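Local atomic coordinates of Maltose/maltodextrin transport permease homologue (PDB entry 6FFL), a protein that binds maltodextrins such as maltotriose through this solute-binding domain, which is fused to the transmembrane subunit of a probable maltose ABC importer. Residues N114-I125 with N226-S237. Sequence-based numbering, arbitrary orientation.
Sequences NHLMLLYNKKFI and NKAAMLINGDWS. With GLC (alpha-D-glucopyranose), chain B; GLC (alpha-D-glucopyranose), chain C.
Asn121 ND2 gives one hydrogen to Asn226 OD1, 2.9 Å away, and the other to a water that in turn donates to Ala228 O. The first bond lies on a lone pair of Asn226 OD1 and in the amide plane of Asn121, although the two amides are turned 44° apart. OD1 of the Asn121 amide accepts from Lys123 N, which comes from above the carbonyl plane, and closes an Asx turn; the side chain extends away from its own N (chi1 -171°). Both ends of this buried amide are thus engaged. Asn226, the C-prime residue of the Schellman motif ending helix 216-224, also has its backbone O at the edge of the Phe124 ring, 3.5 Å from CZ. Ile125 CD1 presses on Met230 CG at 3.5 Å and on Ala229 CB. Between these turns and the sugar, strands 116-121 and 230-234 pair antiparallel as the central strands of a four-stranded mixed sheet in one lobe of the periplasmic binding protein fold. Leu119 N to Leu231 O is the straightest of their bonds, 2.8 Å long and 175° at the hydrogen. Leu119 CD1 rests on Asn233 CB and Leu231 CD2, and Phe223 of helix 216-224 touches both leucines. At the far end Asn114 N makes two weak bonds to the Asp235 carboxylate, whose OD2 sits at the edge of the His115 ring; His115 NE2 bonds to Ser331. The Asn114 amide grips the glucose of chain B twice: OD1 accepts from O2, while ND2 reaches O3 at 3.0 Å almost linearly. Lys270 also bonds to that OD1. Trp236 lays one indole face against two glucoses, the aromatic stacking common in sugar-binding pockets: CH2 is 3.5 Å from C1 of chain B, and C4 of chain C lies over the ring centre. Gly234 CA lies 3.4 Å above the plane of the opposite face, offset toward the rim.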
loop_
_atom_site.group_PDB
_atom_site.type_symbol
_atom_site.label_atom_id
_atom_site.label_comp_id
_atom_site.label_asym_id
_atom_site.label_seq_id
_atom_site.Cartn_x
_atom_site.Cartn_y
_atom_site.Cartn_z
ATOM N N ASN A 114 1.097 1.838 -5.369
ATOM C CA ASN A 114 0.909 1.509 -3.959
ATOM C C ASN A 114 0.904 2.758 -3.088
ATOM O O ASN A 114 1.216 2.694 -1.900
ATOM C CB ASN A 114 1.982 0.515 -3.481
ATOM C CG ASN A 114 1.536 -0.263 -2.269
ATOM O OD1 ASN A 114 0.440 -0.821 -2.261
ATOM N ND2 ASN A 114 2.370 -0.291 -1.230
ATOM N N HIS A 115 0.556 3.900 -3.672
ATOM C CA HIS A 115 0.711 5.199 -3.039
ATOM C C HIS A 115 -0.636 5.728 -2.561
ATOM O O HIS A 115 -1.665 5.533 -3.220
ATOM C CB HIS A 115 1.350 6.198 -4.007
ATOM C CG HIS A 115 0.657 6.294 -5.336
ATOM N ND1 HIS A 115 0.471 5.203 -6.167
ATOM C CD2 HIS A 115 0.119 7.353 -5.985
ATOM C CE1 HIS A 115 -0.147 5.592 -7.269
ATOM N NE2 HIS A 115 -0.374 6.894 -7.184
ATOM N N LEU A 116 -0.616 6.420 -1.424
ATOM C CA LEU A 116 -1.803 7.059 -0.877
ATOM C C LEU A 116 -2.024 8.435 -1.492
ATOM O O LEU A 116 -1.084 9.118 -1.909
ATOM C CB LEU A 116 -1.682 7.202 0.632
ATOM C CG LEU A 116 -1.638 5.883 1.388
ATOM C CD1 LEU A 116 -1.317 6.172 2.861
ATOM C CD2 LEU A 116 -2.951 5.136 1.253
ATOM N N MET A 117 -3.286 8.851 -1.515
ATOM C CA MET A 117 -3.648 10.133 -2.103
ATOM C C MET A 117 -4.965 10.566 -1.481
ATOM O O MET A 117 -5.600 9.804 -0.754
ATOM C CB MET A 117 -3.770 10.020 -3.624
ATOM C CG MET A 117 -4.995 9.246 -4.068
ATOM S SD MET A 117 -4.778 8.389 -5.643
ATOM C CE MET A 117 -3.725 7.013 -5.140
ATOM N N LEU A 118 -5.374 11.799 -1.778
ATOM C CA LEU A 118 -6.715 12.252 -1.432
ATOM C C LEU A 118 -7.665 11.853 -2.553
ATOM O O LEU A 118 -7.347 12.025 -3.734
ATOM C CB LEU A 118 -6.746 13.773 -1.217
ATOM C CG LEU A 118 -8.056 14.330 -0.641
ATOM C CD1 LEU A 118 -8.122 14.041 0.846
ATOM C CD2 LEU A 118 -8.173 15.836 -0.906
ATOM N N LEU A 119 -8.802 11.264 -2.189
ATOM C CA LEU A 119 -9.878 11.006 -3.131
ATOM C C LEU A 119 -11.055 11.840 -2.677
ATOM O O LEU A 119 -11.260 12.018 -1.472
ATOM C CB LEU A 119 -10.278 9.514 -3.182
ATOM C CG LEU A 119 -9.184 8.529 -3.612
ATOM C CD1 LEU A 119 -8.348 8.076 -2.412
ATOM C CD2 LEU A 119 -9.828 7.329 -4.311
ATOM N N TYR A 120 -11.828 12.352 -3.626
ATOM C CA TYR A 120 -12.968 13.174 -3.250
ATOM C C TYR A 120 -14.150 12.808 -4.128
ATOM O O TYR A 120 -13.980 12.514 -5.316
ATOM C CB TYR A 120 -12.659 14.682 -3.350
ATOM C CG TYR A 120 -12.119 15.170 -4.681
ATOM C CD1 TYR A 120 -10.760 15.107 -4.970
ATOM C CD2 TYR A 120 -12.969 15.725 -5.633
ATOM C CE1 TYR A 120 -10.261 15.573 -6.188
ATOM C CE2 TYR A 120 -12.480 16.187 -6.847
ATOM C CZ TYR A 120 -11.131 16.108 -7.117
ATOM O OH TYR A 120 -10.650 16.573 -8.322
ATOM N N ASN A 121 -15.343 12.824 -3.526
ATOM C CA ASN A 121 -16.586 12.491 -4.208
ATOM C C ASN A 121 -17.113 13.750 -4.892
ATOM O O ASN A 121 -17.429 14.743 -4.228
ATOM C CB ASN A 121 -17.590 11.927 -3.196
ATOM C CG ASN A 121 -18.849 11.347 -3.845
ATOM O OD1 ASN A 121 -19.205 11.688 -4.971
ATOM N ND2 ASN A 121 -19.536 10.465 -3.114
ATOM N N LYS A 122 -17.185 13.715 -6.222
ATOM C CA LYS A 122 -17.610 14.883 -6.980
ATOM C C LYS A 122 -19.083 15.220 -6.788
ATOM O O LYS A 122 -19.513 16.287 -7.242
ATOM C CB LYS A 122 -17.283 14.665 -8.454
ATOM C CG LYS A 122 -15.789 14.689 -8.713
ATOM C CD LYS A 122 -15.483 14.239 -10.134
ATOM C CE LYS A 122 -14.006 14.387 -10.458
ATOM N NZ LYS A 122 -13.719 14.078 -11.891
ATOM N N LYS A 123 -19.865 14.356 -6.127
ATOM C CA LYS A 123 -21.197 14.766 -5.683
ATOM C C LYS A 123 -21.115 15.959 -4.739
ATOM O O LYS A 123 -22.052 16.761 -4.666
ATOM C CB LYS A 123 -21.912 13.615 -4.965
ATOM C CG LYS A 123 -22.822 12.768 -5.808
ATOM C CD LYS A 123 -23.449 11.665 -4.956
ATOM C CE LYS A 123 -24.891 11.405 -5.353
ATOM N NZ LYS A 123 -25.067 11.379 -6.832
ATOM N N PHE A 124 -20.021 16.070 -3.991
ATOM C CA PHE A 124 -19.852 17.079 -2.953
ATOM C C PHE A 124 -18.765 18.095 -3.255
ATOM O O PHE A 124 -18.893 19.257 -2.874
ATOM C CB PHE A 124 -19.530 16.395 -1.619
ATOM C CG PHE A 124 -20.550 15.373 -1.211
ATOM C CD1 PHE A 124 -21.831 15.759 -0.850
ATOM C CD2 PHE A 124 -20.228 14.023 -1.189
ATOM C CE1 PHE A 124 -22.778 14.816 -0.474
ATOM C CE2 PHE A 124 -21.165 13.077 -0.812
ATOM C CZ PHE A 124 -22.449 13.476 -0.458
ATOM N N ILE A 125 -17.685 17.687 -3.914
ATOM C CA ILE A 125 -16.502 18.520 -4.075
ATOM C C ILE A 125 -16.080 18.498 -5.538
ATOM O O ILE A 125 -15.892 17.420 -6.113
ATOM C CB ILE A 125 -15.349 18.028 -3.184
ATOM C CG1 ILE A 125 -15.724 18.152 -1.704
ATOM C CG2 ILE A 125 -14.046 18.772 -3.514
ATOM C CD1 ILE A 125 -14.798 17.395 -0.798
ATOM N N ASN A 226 -21.590 7.410 -0.249
ATOM C CA ASN A 226 -21.817 8.856 -0.285
ATOM C C ASN A 226 -21.919 9.450 1.115
ATOM O O ASN A 226 -22.639 10.429 1.331
ATOM C CB ASN A 226 -23.070 9.207 -1.097
ATOM C CG ASN A 226 -22.993 8.701 -2.514
ATOM O OD1 ASN A 226 -21.981 8.885 -3.190
ATOM N ND2 ASN A 226 -24.067 8.068 -2.982
ATOM N N LYS A 227 -21.219 8.859 2.082
ATOM C CA LYS A 227 -21.231 9.356 3.453
ATOM C C LYS A 227 -19.891 9.948 3.871
ATOM O O LYS A 227 -19.701 10.255 5.052
ATOM C CB LYS A 227 -21.644 8.242 4.417
ATOM C CG LYS A 227 -23.054 7.717 4.176
ATOM C CD LYS A 227 -23.477 6.719 5.251
ATOM C CE LYS A 227 -24.942 6.333 5.105
ATOM N NZ LYS A 227 -25.124 5.126 4.248
ATOM N N ALA A 228 -18.959 10.115 2.932
ATOM C CA ALA A 228 -17.667 10.748 3.198
ATOM C C ALA A 228 -17.283 11.570 1.980
ATOM O O ALA A 228 -17.144 11.016 0.886
ATOM C CB ALA A 228 -16.576 9.706 3.501
ATOM N N ALA A 229 -17.107 12.883 2.162
ATOM C CA ALA A 229 -16.745 13.731 1.022
ATOM C C ALA A 229 -15.335 13.427 0.535
ATOM O O ALA A 229 -15.073 13.435 -0.675
ATOM C CB ALA A 229 -16.856 15.210 1.394
ATOM N N MET A 230 -14.419 13.148 1.461
ATOM C CA MET A 230 -13.018 12.937 1.146
ATOM C C MET A 230 -12.528 11.657 1.801
ATOM O O MET A 230 -13.041 11.232 2.836
ATOM C CB MET A 230 -12.157 14.122 1.609
ATOM C CG MET A 230 -12.398 15.357 0.779
ATOM S SD MET A 230 -11.526 16.818 1.328
ATOM C CE MET A 230 -12.463 17.290 2.789
ATOM N N LEU A 231 -11.531 11.050 1.171
ATOM C CA LEU A 231 -10.946 9.795 1.625
ATOM C C LEU A 231 -9.445 9.869 1.401
ATOM O O LEU A 231 -8.987 10.524 0.463
ATOM C CB LEU A 231 -11.565 8.614 0.851
ATOM C CG LEU A 231 -10.821 7.279 0.793
ATOM C CD1 LEU A 231 -11.013 6.559 2.115
ATOM C CD2 LEU A 231 -11.346 6.439 -0.341
ATOM N N ILE A 232 -8.666 9.211 2.263
ATOM C CA ILE A 232 -7.268 8.946 1.938
ATOM C C ILE A 232 -7.137 7.444 1.725
ATOM O O ILE A 232 -7.464 6.651 2.615
ATOM C CB ILE A 232 -6.301 9.461 3.016
ATOM C CG1 ILE A 232 -6.344 10.992 3.042
ATOM C CG2 ILE A 232 -4.852 8.995 2.691
ATOM C CD1 ILE A 232 -5.528 11.617 4.181
ATOM N N ASN A 233 -6.694 7.054 0.532
ATOM C CA ASN A 233 -6.570 5.642 0.201
ATOM C C ASN A 233 -5.596 5.520 -0.963
ATOM O O ASN A 233 -5.139 6.519 -1.528
ATOM C CB ASN A 233 -7.943 5.027 -0.133
ATOM C CG ASN A 233 -8.021 3.535 0.164
ATOM O OD1 ASN A 233 -7.006 2.889 0.456
ATOM N ND2 ASN A 233 -9.232 2.980 0.108
ATOM N N GLY A 234 -5.272 4.272 -1.314
ATOM C CA GLY A 234 -4.229 4.003 -2.281
ATOM C C GLY A 234 -4.777 3.664 -3.666
ATOM O O GLY A 234 -5.976 3.501 -3.868
ATOM N N ASP A 235 -3.862 3.565 -4.634
ATOM C CA ASP A 235 -4.302 3.304 -6.006
ATOM C C ASP A 235 -4.928 1.917 -6.164
ATOM O O ASP A 235 -5.663 1.691 -7.131
ATOM C CB ASP A 235 -3.143 3.525 -6.999
ATOM C CG ASP A 235 -2.011 2.485 -6.873
ATOM O OD1 ASP A 235 -1.851 1.853 -5.805
ATOM O OD2 ASP A 235 -1.274 2.315 -7.871
ATOM N N TRP A 236 -4.710 1.002 -5.205
ATOM C CA TRP A 236 -5.383 -0.295 -5.248
ATOM C C TRP A 236 -6.896 -0.166 -5.146
ATOM O O TRP A 236 -7.607 -1.126 -5.473
ATOM C CB TRP A 236 -4.903 -1.196 -4.097
ATOM C CG TRP A 236 -5.134 -0.552 -2.745
ATOM C CD1 TRP A 236 -6.301 -0.524 -2.034
ATOM C CD2 TRP A 236 -4.175 0.193 -1.972
ATOM N NE1 TRP A 236 -6.127 0.184 -0.865
ATOM C CE2 TRP A 236 -4.833 0.631 -0.802
ATOM C CE3 TRP A 236 -2.823 0.516 -2.150
ATOM C CZ2 TRP A 236 -4.184 1.383 0.184
ATOM C CZ3 TRP A 236 -2.176 1.273 -1.166
ATOM C CH2 TRP A 236 -2.860 1.697 -0.020
ATOM N N SER A 237 -7.406 0.982 -4.685
ATOM C CA SER A 237 -8.831 1.133 -4.433
ATOM C C SER A 237 -9.598 1.723 -5.609
ATOM O O SER A 237 -10.831 1.716 -5.580
ATOM C CB SER A 237 -9.057 2.002 -3.185
ATOM O OG SER A 237 -8.680 3.363 -3.424
HETATM C C1 GLC B . -2.075 -1.420 1.404
HETATM C C2 GLC B . -0.651 -1.404 0.864
HETATM C C3 GLC B . 0.349 -2.029 1.824
HETATM C C4 GLC B . 0.179 -1.361 3.184
HETATM C C5 GLC B . -1.266 -1.524 3.648
HETATM C C6 GLC B . -1.484 -0.871 5.018
HETATM O O2 GLC B . -0.651 -2.102 -0.396
HETATM O O3 GLC B . 1.676 -1.794 1.322
HETATM O O4 GLC B . 1.027 -1.991 4.131
HETATM O O5 GLC B . -2.109 -0.862 2.711
HETATM O O6 GLC B . -2.724 -1.337 5.594
HETATM C C1 GLC C . -6.182 -4.300 -0.094
HETATM C C2 GLC C . -5.035 -4.088 -1.089
HETATM C C3 GLC C . -3.714 -3.862 -0.369
HETATM C C4 GLC C . -3.844 -2.776 0.701
HETATM C C5 GLC C . -5.026 -3.084 1.630
HETATM C C6 GLC C . -5.264 -1.947 2.623
HETATM O O1 GLC C . -6.001 -5.548 0.578
HETATM O O2 GLC C . -4.876 -5.243 -1.918
HETATM O O3 GLC C . -2.705 -3.527 -1.347
HETATM O O4 GLC C . -2.602 -2.731 1.431
HETATM O O5 GLC C . -6.234 -3.238 0.876
HETATM O O6 GLC C . -6.267 -2.322 3.577
HETATM O O HOH W 1 -18.706 9.483 -0.529
#